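Local structure of hypothetical protein (Legionella pneumophila subsp. pneumophila, 4KH9) at residues 197-202 / 211-216; 178-183 / 220-225; 166-171 / 238-243. The protein is of unknown function but binds calcium, and is built from an N-terminal domain followed by central and C-terminal domains related to the E-set group. All coordinates share one frame; numbering follows the deposited sequence.

Contact 1: 197-202 / 211-216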
loop_
_atom_site.group_PDB
_atom_site.type_symbol
_atom_site.label_atom_id
_atom_site.label_comp_id
_atom_site.label_asym_id
_atom_site.label_seq_id
_atom_site.Cartn_x
_atom_site.Cartn_y
_atom_site.Cartn_z
ATOM N N VAL A 197 -12.931 -13.668 -9.090
ATOM C CA VAL A 197 -11.962 -12.899 -8.280
ATOM C C VAL A 197 -10.637 -12.834 -9.006
ATOM O O VAL A 197 -10.126 -13.860 -9.446
ATOM C CB VAL A 197 -11.734 -13.484 -6.851
ATOM C CG1 VAL A 197 -10.788 -12.611 -6.012
ATOM C CG2 VAL A 197 -13.017 -13.740 -6.106
ATOM N N ASP A 198 -10.034 -11.653 -9.059
ATOM C CA ASP A 198 -8.692 -11.457 -9.641
ATOM C C ASP A 198 -7.880 -10.652 -8.637
ATOM O O ASP A 198 -8.443 -9.742 -8.023
ATOM C CB ASP A 198 -8.784 -10.722 -11.002
ATOM C CG ASP A 198 -9.755 -11.318 -12.009
ATOM O OD1 ASP A 198 -9.568 -12.498 -12.392
ATOM O OD2 ASP A 198 -10.706 -10.601 -12.421
ATOM N N ALA A 199 -6.604 -10.985 -8.423
ATOM C CA ALA A 199 -5.773 -10.229 -7.471
ATOM C C ALA A 199 -4.308 -10.284 -7.890
ATOM O O ALA A 199 -3.848 -11.287 -8.442
ATOM C CB ALA A 199 -5.954 -10.768 -6.049
ATOM N N ARG A 200 -3.584 -9.190 -7.660
ATOM C CA ARG A 200 -2.175 -9.110 -8.015
ATOM C C ARG A 200 -1.482 -8.136 -7.119
ATOM O O ARG A 200 -2.119 -7.358 -6.432
ATOM C CB ARG A 200 -2.008 -8.692 -9.499
ATOM C CG ARG A 200 -2.571 -7.271 -9.775
ATOM C CD ARG A 200 -2.351 -6.886 -11.218
ATOM N NE ARG A 200 -2.707 -5.488 -11.471
ATOM C CZ ARG A 200 -2.482 -4.862 -12.624
ATOM N NH1 ARG A 200 -1.905 -5.503 -13.634
ATOM N NH2 ARG A 200 -2.831 -3.590 -12.774
ATOM N N LEU A 201 -0.164 -8.131 -7.192
ATOM C CA LEU A 201 0.707 -7.214 -6.443
ATOM C C LEU A 201 1.360 -6.305 -7.445
ATOM O O LEU A 201 1.874 -6.797 -8.451
ATOM C CB LEU A 201 1.758 -8.004 -5.621
ATOM C CG LEU A 201 1.183 -9.120 -4.738
ATOM C CD1 LEU A 201 2.318 -9.920 -4.040
ATOM C CD2 LEU A 201 0.196 -8.546 -3.700
ATOM N N VAL A 202 1.320 -4.988 -7.196
ATOM C CA VAL A 202 1.901 -3.990 -8.107
ATOM C C VAL A 202 2.990 -3.222 -7.356
ATOM O O VAL A 202 2.756 -2.639 -6.300
ATOM C CB VAL A 202 0.814 -3.036 -8.715
ATOM C CG1 VAL A 202 1.439 -2.101 -9.753
ATOM C CG2 VAL A 202 -0.321 -3.832 -9.372
ATOM N N LEU A 211 -1.390 -13.105 -7.823
ATOM C CA LEU A 211 -1.615 -13.913 -6.619
ATOM C C LEU A 211 -2.277 -15.175 -6.992
ATOM O O LEU A 211 -3.199 -15.128 -7.806
ATOM C CB LEU A 211 -2.511 -13.210 -5.581
ATOM C CG LEU A 211 -2.033 -12.159 -4.646
ATOM C CD1 LEU A 211 -3.152 -11.916 -3.628
ATOM C CD2 LEU A 211 -0.803 -12.587 -3.853
ATOM N N ASN A 212 -1.873 -16.292 -6.371
ATOM C CA ASN A 212 -2.499 -17.593 -6.583
ATOM C C ASN A 212 -3.601 -17.724 -5.550
ATOM O O ASN A 212 -3.319 -17.685 -4.340
ATOM C CB ASN A 212 -1.441 -18.681 -6.475
ATOM C CG ASN A 212 -0.309 -18.499 -7.472
ATOM O OD1 ASN A 212 0.867 -18.402 -7.111
ATOM N ND2 ASN A 212 -0.643 -18.397 -8.741
ATOM N N LEU A 213 -4.850 -17.831 -6.006
ATOM C CA LEU A 213 -6.009 -17.813 -5.122
ATOM C C LEU A 213 -6.603 -19.182 -4.807
ATOM O O LEU A 213 -6.596 -20.112 -5.625
ATOM C CB LEU A 213 -7.139 -16.936 -5.755
ATOM C CG LEU A 213 -6.785 -15.469 -6.048
ATOM C CD1 LEU A 213 -7.799 -14.845 -7.010
ATOM C CD2 LEU A 213 -6.699 -14.662 -4.780
ATOM N N THR A 214 -7.205 -19.256 -3.610
ATOM C CA THR A 214 -7.956 -20.418 -3.140
ATOM C C THR A 214 -9.195 -19.912 -2.480
ATOM O O THR A 214 -9.127 -18.968 -1.728
ATOM C CB THR A 214 -7.137 -21.351 -2.188
ATOM O OG1 THR A 214 -6.649 -20.576 -1.097
ATOM C CG2 THR A 214 -5.969 -22.037 -2.870
ATOM N N LYS A 215 -10.329 -20.537 -2.760
ATOM C CA LYS A 215 -11.614 -20.231 -2.165
ATOM C C LYS A 215 -11.664 -20.841 -0.761
ATOM O O LYS A 215 -11.510 -22.062 -0.607
ATOM C CB LYS A 215 -12.741 -20.770 -3.065
ATOM C CG LYS A 215 -14.112 -20.202 -2.701
ATOM C CD LYS A 215 -15.104 -20.433 -3.805
ATOM C CE LYS A 215 -16.489 -19.994 -3.387
ATOM N NZ LYS A 215 -17.457 -20.101 -4.523
ATOM N N LEU A 216 -11.858 -20.007 0.262
ATOM C CA LEU A 216 -11.908 -20.481 1.656
ATOM C C LEU A 216 -13.374 -20.696 2.100
ATOM O O LEU A 216 -13.684 -21.692 2.754
ATOM C CB LEU A 216 -11.179 -19.495 2.578
ATOM C CG LEU A 216 -11.066 -19.866 4.063
ATOM C CD1 LEU A 216 -10.018 -20.967 4.293
ATOM C CD2 LEU A 216 -10.725 -18.647 4.911
HETATM O O HOH W 1 -5.597 -13.719 -9.270
#
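The beta hairpin of strands 196-202 and 208-217, part of the E-set-like central domain, shows how two strands can part company without losing each other: Ala199 and Leu211 mark the point. Leu211 N donates to Ala199 O over 3.1 Å; the bond is nearly straight at hydrogen (166°), yet the donor stands above the carbonyl plane. The axes of strands 197-202 and 212-216 come no nearer than 7.9 Å, and a water joins the two segments where they separate. It accepts from Ala199 N (3.0 Å) and donates to Leu211 O (3.1 Å), so both backbone atoms are served through a single oxygen. Apolar side chains then meet across the two strands. Leu211 forks, CD1 resting on Ala199 CB and CD2 meeting Leu201 CG at 4.1 Å, with the two leucine side chains crossing at about a right angle. From Asp198 and Arg200 the side chains start away from this packing: Asp198, with Asp196, belongs to a calcium site, and Arg200 forms a salt bridge with Glu241. With CG anti to its own carbonyl carbon (chi1 -59°), Leu213 directs CD2 at Ala199 CB, while CD1 touches Val197 CG1 at 3.9 Å and lies 3.5 Å from Val197 O.

Contact 2: 178-183 / 220-225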
loop_
_atom_site.group_PDB
_atom_site.type_symbol
_atom_site.label_atom_id
_atom_site.label_comp_id
_atom_site.label_asym_id
_atom_site.label_seq_id
_atom_site.Cartn_x
_atom_site.Cartn_y
_atom_site.Cartn_z
ATOM N N LYS A 178 6.884 -15.165 1.500
ATOM C CA LYS A 178 5.592 -15.511 0.944
ATOM C C LYS A 178 4.562 -14.556 1.528
ATOM O O LYS A 178 4.448 -14.427 2.757
ATOM C CB LYS A 178 5.230 -16.967 1.221
ATOM C CG LYS A 178 3.890 -17.389 0.560
ATOM C CD LYS A 178 3.893 -18.857 0.098
ATOM C CE LYS A 178 3.964 -19.843 1.250
ATOM N NZ LYS A 178 3.822 -21.251 0.802
ATOM N N LEU A 179 3.849 -13.862 0.657
ATOM C CA LEU A 179 2.777 -12.963 1.056
ATOM C C LEU A 179 1.472 -13.750 1.069
ATOM O O LEU A 179 1.219 -14.495 0.129
ATOM C CB LEU A 179 2.690 -11.765 0.079
ATOM C CG LEU A 179 1.597 -10.707 0.363
ATOM C CD1 LEU A 179 2.036 -9.367 -0.113
ATOM C CD2 LEU A 179 0.312 -11.043 -0.368
ATOM N N LYS A 180 0.641 -13.549 2.089
ATOM C CA LYS A 180 -0.690 -14.131 2.145
ATOM C C LYS A 180 -1.721 -12.985 2.257
ATOM O O LYS A 180 -1.573 -12.099 3.094
ATOM C CB LYS A 180 -0.812 -15.130 3.287
ATOM C CG LYS A 180 -2.120 -15.903 3.300
ATOM C CD LYS A 180 -2.185 -16.739 4.581
ATOM C CE LYS A 180 -3.472 -17.499 4.690
ATOM N NZ LYS A 180 -3.637 -18.121 6.035
ATOM N N ALA A 181 -2.728 -12.973 1.371
ATOM C CA ALA A 181 -3.788 -11.974 1.394
ATOM C C ALA A 181 -5.132 -12.626 1.677
ATOM O O ALA A 181 -5.336 -13.802 1.362
ATOM C CB ALA A 181 -3.843 -11.230 0.070
ATOM N N THR A 182 -6.011 -11.894 2.335
ATOM C CA THR A 182 -7.384 -12.331 2.593
ATOM C C THR A 182 -8.276 -11.329 1.913
ATOM O O THR A 182 -8.060 -10.132 2.077
ATOM C CB THR A 182 -7.666 -12.477 4.087
ATOM O OG1 THR A 182 -6.570 -13.180 4.683
ATOM C CG2 THR A 182 -8.999 -13.202 4.353
ATOM N N ILE A 183 -9.240 -11.814 1.122
ATOM C CA ILE A 183 -10.175 -11.012 0.322
ATOM C C ILE A 183 -11.576 -11.511 0.649
ATOM O O ILE A 183 -11.880 -12.680 0.424
ATOM C CB ILE A 183 -9.806 -11.153 -1.204
ATOM C CG1 ILE A 183 -8.356 -10.687 -1.480
ATOM C CG2 ILE A 183 -10.825 -10.417 -2.110
ATOM C CD1 ILE A 183 -7.606 -11.471 -2.654
ATOM N N VAL A 220 -15.188 -15.704 0.837
ATOM C CA VAL A 220 -13.820 -15.424 1.292
ATOM C C VAL A 220 -12.801 -16.196 0.430
ATOM O O VAL A 220 -12.949 -17.410 0.192
ATOM C CB VAL A 220 -13.648 -15.766 2.804
ATOM C CG1 VAL A 220 -12.236 -15.459 3.296
ATOM C CG2 VAL A 220 -14.688 -15.047 3.673
ATOM N N PHE A 221 -11.743 -15.483 0.026
ATOM C CA PHE A 221 -10.617 -16.002 -0.745
ATOM C C PHE A 221 -9.320 -15.688 -0.055
ATOM O O PHE A 221 -9.171 -14.617 0.530
ATOM C CB PHE A 221 -10.584 -15.407 -2.174
ATOM C CG PHE A 221 -11.515 -16.106 -3.141
ATOM C CD1 PHE A 221 -12.890 -15.879 -3.102
ATOM C CD2 PHE A 221 -11.023 -17.000 -4.077
ATOM C CE1 PHE A 221 -13.751 -16.549 -3.982
ATOM C CE2 PHE A 221 -11.881 -17.646 -4.970
ATOM C CZ PHE A 221 -13.239 -17.424 -4.909
ATOM N N GLU A 222 -8.356 -16.609 -0.181
ATOM C CA GLU A 222 -6.984 -16.382 0.264
ATOM C C GLU A 222 -6.092 -16.370 -0.949
ATOM O O GLU A 222 -6.337 -17.114 -1.891
ATOM C CB GLU A 222 -6.536 -17.442 1.274
ATOM C CG GLU A 222 -7.197 -17.301 2.635
ATOM C CD GLU A 222 -6.831 -18.389 3.625
ATOM O OE1 GLU A 222 -6.887 -19.582 3.245
ATOM O OE2 GLU A 222 -6.556 -18.051 4.799
ATOM N N GLY A 223 -5.080 -15.518 -0.944
ATOM C CA GLY A 223 -4.147 -15.440 -2.054
ATOM C C GLY A 223 -2.712 -15.485 -1.573
ATOM O O GLY A 223 -2.402 -14.916 -0.532
ATOM N N THR A 224 -1.832 -16.178 -2.301
ATOM C CA THR A 224 -0.411 -16.204 -1.967
ATOM C C THR A 224 0.430 -15.891 -3.189
ATOM O O THR A 224 -0.001 -16.133 -4.318
ATOM C CB THR A 224 0.064 -17.548 -1.358
ATOM O OG1 THR A 224 -0.024 -18.585 -2.334
ATOM C CG2 THR A 224 -0.670 -17.932 -0.095
ATOM N N ALA A 225 1.650 -15.400 -2.940
ATOM C CA ALA A 225 2.710 -15.155 -3.907
ATOM C C ALA A 225 4.028 -15.012 -3.176
ATOM O O ALA A 225 4.045 -14.587 -2.020
ATOM C CB ALA A 225 2.414 -13.891 -4.720
#
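Leu179 to Ile183 and Phe221 to Ala225 pair as antiparallel strands, their axes 4.6 Å apart and their directions 162° from each other. Three hydrogen-bonded pairs, Leu179 with Ala225, Ala181 with Gly223 and Ile183 with Phe221, each close two bonds. The longest of the six, Ala225 N to Leu179 O, is 3.2 Å. Between them lie the non-hydrogen-bonded pairs Lys180 with Thr224 and Thr182 with Glu222, where CA-H groups approach carbonyl oxygens, as Thr224 CA does Leu179 O at 3.2 Å. On the face of Lys180, Thr182, Glu222 and Thr224, Lys180 passes beside its direct partner Thr224 and reaches on to Glu222. Its chain runs fully extended from a CG anti to the backbone N (chi1 -173°), and NZ forms a salt bridge with Glu222 OE2 at 3.2 Å. CE lies against the same oxygen, so the lysine end meets one oxygen of the carboxylate, the two chains crossing at a slant. Thr182 CG2 touches Val220 CG1 at 4.1 Å. The other face is apolar and buried: Leu179 and Ala225 pack on Leu201 of strand 196-202, Ala181 on Leu240 and Ile183 on Thr242, while strands 163-168 and 208-217 flank the pair within the sheet.

Contact 3: 166-171 / 238-243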
loop_
_atom_site.group_PDB
_atom_site.type_symbol
_atom_site.label_atom_id
_atom_site.label_comp_id
_atom_site.label_asym_id
_atom_site.label_seq_id
_atom_site.Cartn_x
_atom_site.Cartn_y
_atom_site.Cartn_z
ATOM N N VAL A 166 -9.975 -6.326 2.253
ATOM C CA VAL A 166 -8.691 -6.902 1.845
ATOM C C VAL A 166 -7.649 -6.611 2.915
ATOM O O VAL A 166 -7.726 -5.577 3.594
ATOM C CB VAL A 166 -8.208 -6.393 0.462
ATOM C CG1 VAL A 166 -9.229 -6.692 -0.624
ATOM C CG2 VAL A 166 -7.851 -4.901 0.492
ATOM N N GLU A 167 -6.677 -7.501 3.064
ATOM C CA GLU A 167 -5.534 -7.313 3.983
ATOM C C GLU A 167 -4.420 -8.309 3.666
ATOM O O GLU A 167 -4.695 -9.349 3.092
ATOM C CB GLU A 167 -5.926 -7.430 5.467
ATOM C CG GLU A 167 -6.522 -8.755 5.878
ATOM C CD GLU A 167 -6.699 -8.930 7.374
ATOM O OE1 GLU A 167 -5.686 -8.875 8.110
ATOM O OE2 GLU A 167 -7.851 -9.152 7.808
ATOM N N THR A 168 -3.173 -8.002 4.069
ATOM C CA THR A 168 -2.052 -8.940 3.907
ATOM C C THR A 168 -1.627 -9.386 5.328
ATOM O O THR A 168 -1.998 -8.730 6.301
ATOM C CB THR A 168 -0.922 -8.359 3.068
ATOM O OG1 THR A 168 -0.390 -7.206 3.694
ATOM C CG2 THR A 168 -1.364 -8.010 1.651
ATOM N N ASP A 169 -0.937 -10.523 5.455
ATOM C CA ASP A 169 -0.576 -11.076 6.780
ATOM C C ASP A 169 0.512 -10.239 7.486
ATOM O O ASP A 169 0.762 -10.441 8.674
ATOM C CB ASP A 169 -0.122 -12.538 6.668
ATOM C CG ASP A 169 1.058 -12.850 5.751
ATOM O OD1 ASP A 169 1.276 -12.104 4.779
ATOM O OD2 ASP A 169 1.649 -13.922 5.908
ATOM N N SER A 170 1.147 -9.307 6.761
ATOM C CA SER A 170 2.189 -8.429 7.292
ATOM C C SER A 170 2.153 -7.107 6.562
ATOM O O SER A 170 1.566 -7.006 5.472
ATOM C CB SER A 170 3.563 -9.091 7.167
ATOM O OG SER A 170 4.609 -8.232 7.582
ATOM N N LEU A 171 2.751 -6.070 7.191
ATOM C CA LEU A 171 2.858 -4.714 6.634
ATOM C C LEU A 171 4.123 -4.578 5.864
ATOM O O LEU A 171 4.228 -3.716 4.985
ATOM C CB LEU A 171 2.844 -3.655 7.761
ATOM C CG LEU A 171 1.553 -3.399 8.522
ATOM C CD1 LEU A 171 1.819 -2.446 9.653
ATOM C CD2 LEU A 171 0.541 -2.741 7.655
ATOM N N TRP A 238 4.365 -1.077 -2.282
ATOM C CA TRP A 238 3.638 -2.006 -3.125
ATOM C C TRP A 238 2.186 -1.959 -2.756
ATOM O O TRP A 238 1.848 -1.548 -1.646
ATOM C CB TRP A 238 4.165 -3.433 -2.929
ATOM C CG TRP A 238 5.484 -3.727 -3.552
ATOM C CD1 TRP A 238 6.698 -3.210 -3.206
ATOM C CD2 TRP A 238 5.730 -4.676 -4.603
ATOM N NE1 TRP A 238 7.671 -3.697 -4.044
ATOM C CE2 TRP A 238 7.107 -4.615 -4.902
ATOM C CE3 TRP A 238 4.897 -5.494 -5.395
ATOM C CZ2 TRP A 238 7.689 -5.399 -5.908
ATOM C CZ3 TRP A 238 5.476 -6.271 -6.392
ATOM C CH2 TRP A 238 6.854 -6.224 -6.637
ATOM N N TYR A 239 1.334 -2.440 -3.665
ATOM C CA TYR A 239 -0.087 -2.560 -3.454
ATOM C C TYR A 239 -0.588 -3.903 -3.888
ATOM O O TYR A 239 -0.153 -4.467 -4.891
ATOM C CB TYR A 239 -0.900 -1.453 -4.214
ATOM C CG TYR A 239 -0.817 -0.098 -3.563
ATOM C CD1 TYR A 239 0.249 0.763 -3.832
ATOM C CD2 TYR A 239 -1.748 0.296 -2.602
ATOM C CE1 TYR A 239 0.377 1.988 -3.169
ATOM C CE2 TYR A 239 -1.641 1.526 -1.951
ATOM C CZ TYR A 239 -0.560 2.355 -2.220
ATOM O OH TYR A 239 -0.436 3.563 -1.585
ATOM N N LEU A 240 -1.492 -4.411 -3.095
ATOM C CA LEU A 240 -2.370 -5.511 -3.400
ATOM C C LEU A 240 -3.561 -4.901 -4.128
ATOM O O LEU A 240 -4.164 -3.962 -3.603
ATOM C CB LEU A 240 -2.796 -6.284 -2.138
ATOM C CG LEU A 240 -4.005 -7.228 -2.319
ATOM C CD1 LEU A 240 -3.652 -8.397 -3.272
ATOM C CD2 LEU A 240 -4.533 -7.733 -0.978
ATOM N N GLU A 241 -3.853 -5.375 -5.354
ATOM C CA GLU A 241 -5.012 -4.912 -6.139
ATOM C C GLU A 241 -5.926 -6.080 -6.386
ATOM O O GLU A 241 -5.466 -7.125 -6.856
ATOM C CB GLU A 241 -4.594 -4.310 -7.512
ATOM C CG GLU A 241 -3.687 -3.095 -7.501
ATOM C CD GLU A 241 -3.537 -2.483 -8.884
ATOM O OE1 GLU A 241 -3.652 -3.218 -9.895
ATOM O OE2 GLU A 241 -3.268 -1.262 -8.953
ATOM N N THR A 242 -7.179 -5.946 -6.060
ATOM C CA THR A 242 -8.104 -7.041 -6.302
ATOM C C THR A 242 -9.403 -6.505 -6.899
ATOM O O THR A 242 -9.817 -5.367 -6.620
ATOM C CB THR A 242 -8.345 -7.891 -5.038
ATOM O OG1 THR A 242 -9.306 -8.908 -5.330
ATOM C CG2 THR A 242 -8.806 -7.085 -3.865
ATOM N N ASP A 243 -10.050 -7.370 -7.692
ATOM C CA ASP A 243 -11.306 -7.114 -8.385
ATOM C C ASP A 243 -12.190 -8.320 -8.218
ATOM O O ASP A 243 -11.758 -9.454 -8.442
ATOM C CB ASP A 243 -11.057 -6.789 -9.880
ATOM C CG ASP A 243 -12.130 -5.953 -10.569
ATOM O OD1 ASP A 243 -13.139 -5.575 -9.894
ATOM O OD2 ASP A 243 -11.969 -5.666 -11.776
#
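Two groups grip Thr168 OG1, whose side chain also touches Leu240: the hydroxyl donates to Ser170 O at 2.7 Å and is hydrogen-bonded to Asn42 ND2 as well. Its bond to Ser170 ties the end of strand 166-168 to the turn that follows, the donor tilted by only 17° from the carbonyl plane. With OG1 set between the backbone N and the carbonyl carbon (chi1 61°), the methyl CG2 is left anti to the carbonyl carbon and meets Leu240 CD2 at 4.1 Å. The same leucine methyl, Leu240 CD2, lies 4.2 Å from Val166 CB. Leu240 can reach both because its CG is anti to its backbone N (chi1 165°), carrying CD2 over to where Val166 and Thr168, on one face of their strand, can both be touched. The side chains of Thr168 and Leu240 run antiparallel, side by side, each reaching past the other's end.

No hydrogen bond crosses here. The axes of 166-168 and 238-243 come no closer than 8.6 Å, the spacing of side-chain packing rather than of sheet pairing, and the contact is a piece of the buried interior of the beta sandwich expected of an E-set-like domain, in which strands 163-168 and 238-248 face each other. Glu167 and Glu241 start away from this interior. Leu201 of strand 196-202 also packs on Leu240.

Thr242 faces Val166. It is deposited in two conformers, so the unusually tight 3.3 Å between Thr242 CG2 and Val166 CG1 is doubtful. In the conformer described, Thr242 OG1 is hydrogen-bonded to the backbone O of Asp198, itself a calcium-site residue.

Overall arrangement
The three contacts lie within the central domain, and all their strands are linked through one hydrogen-bonded sheet, which probably folds over on itself as a sandwich; contacts 1 and 2 join neighbours within it, while contact 3 packs strands face to face. Along the chain they are nested: contact 1 falls inside the loop closed by contact 2, which falls inside that closed by contact 3. The centre of contact 2 is about 6 Å from that of contact 1 and about 8 Å from that of contact 3. Probable backbone hydrogen bonds link every pair of contacts. Strand 196-202, which bears the calcium-site residue Asp198, is thus part of the same bonded network as the buried contact 3.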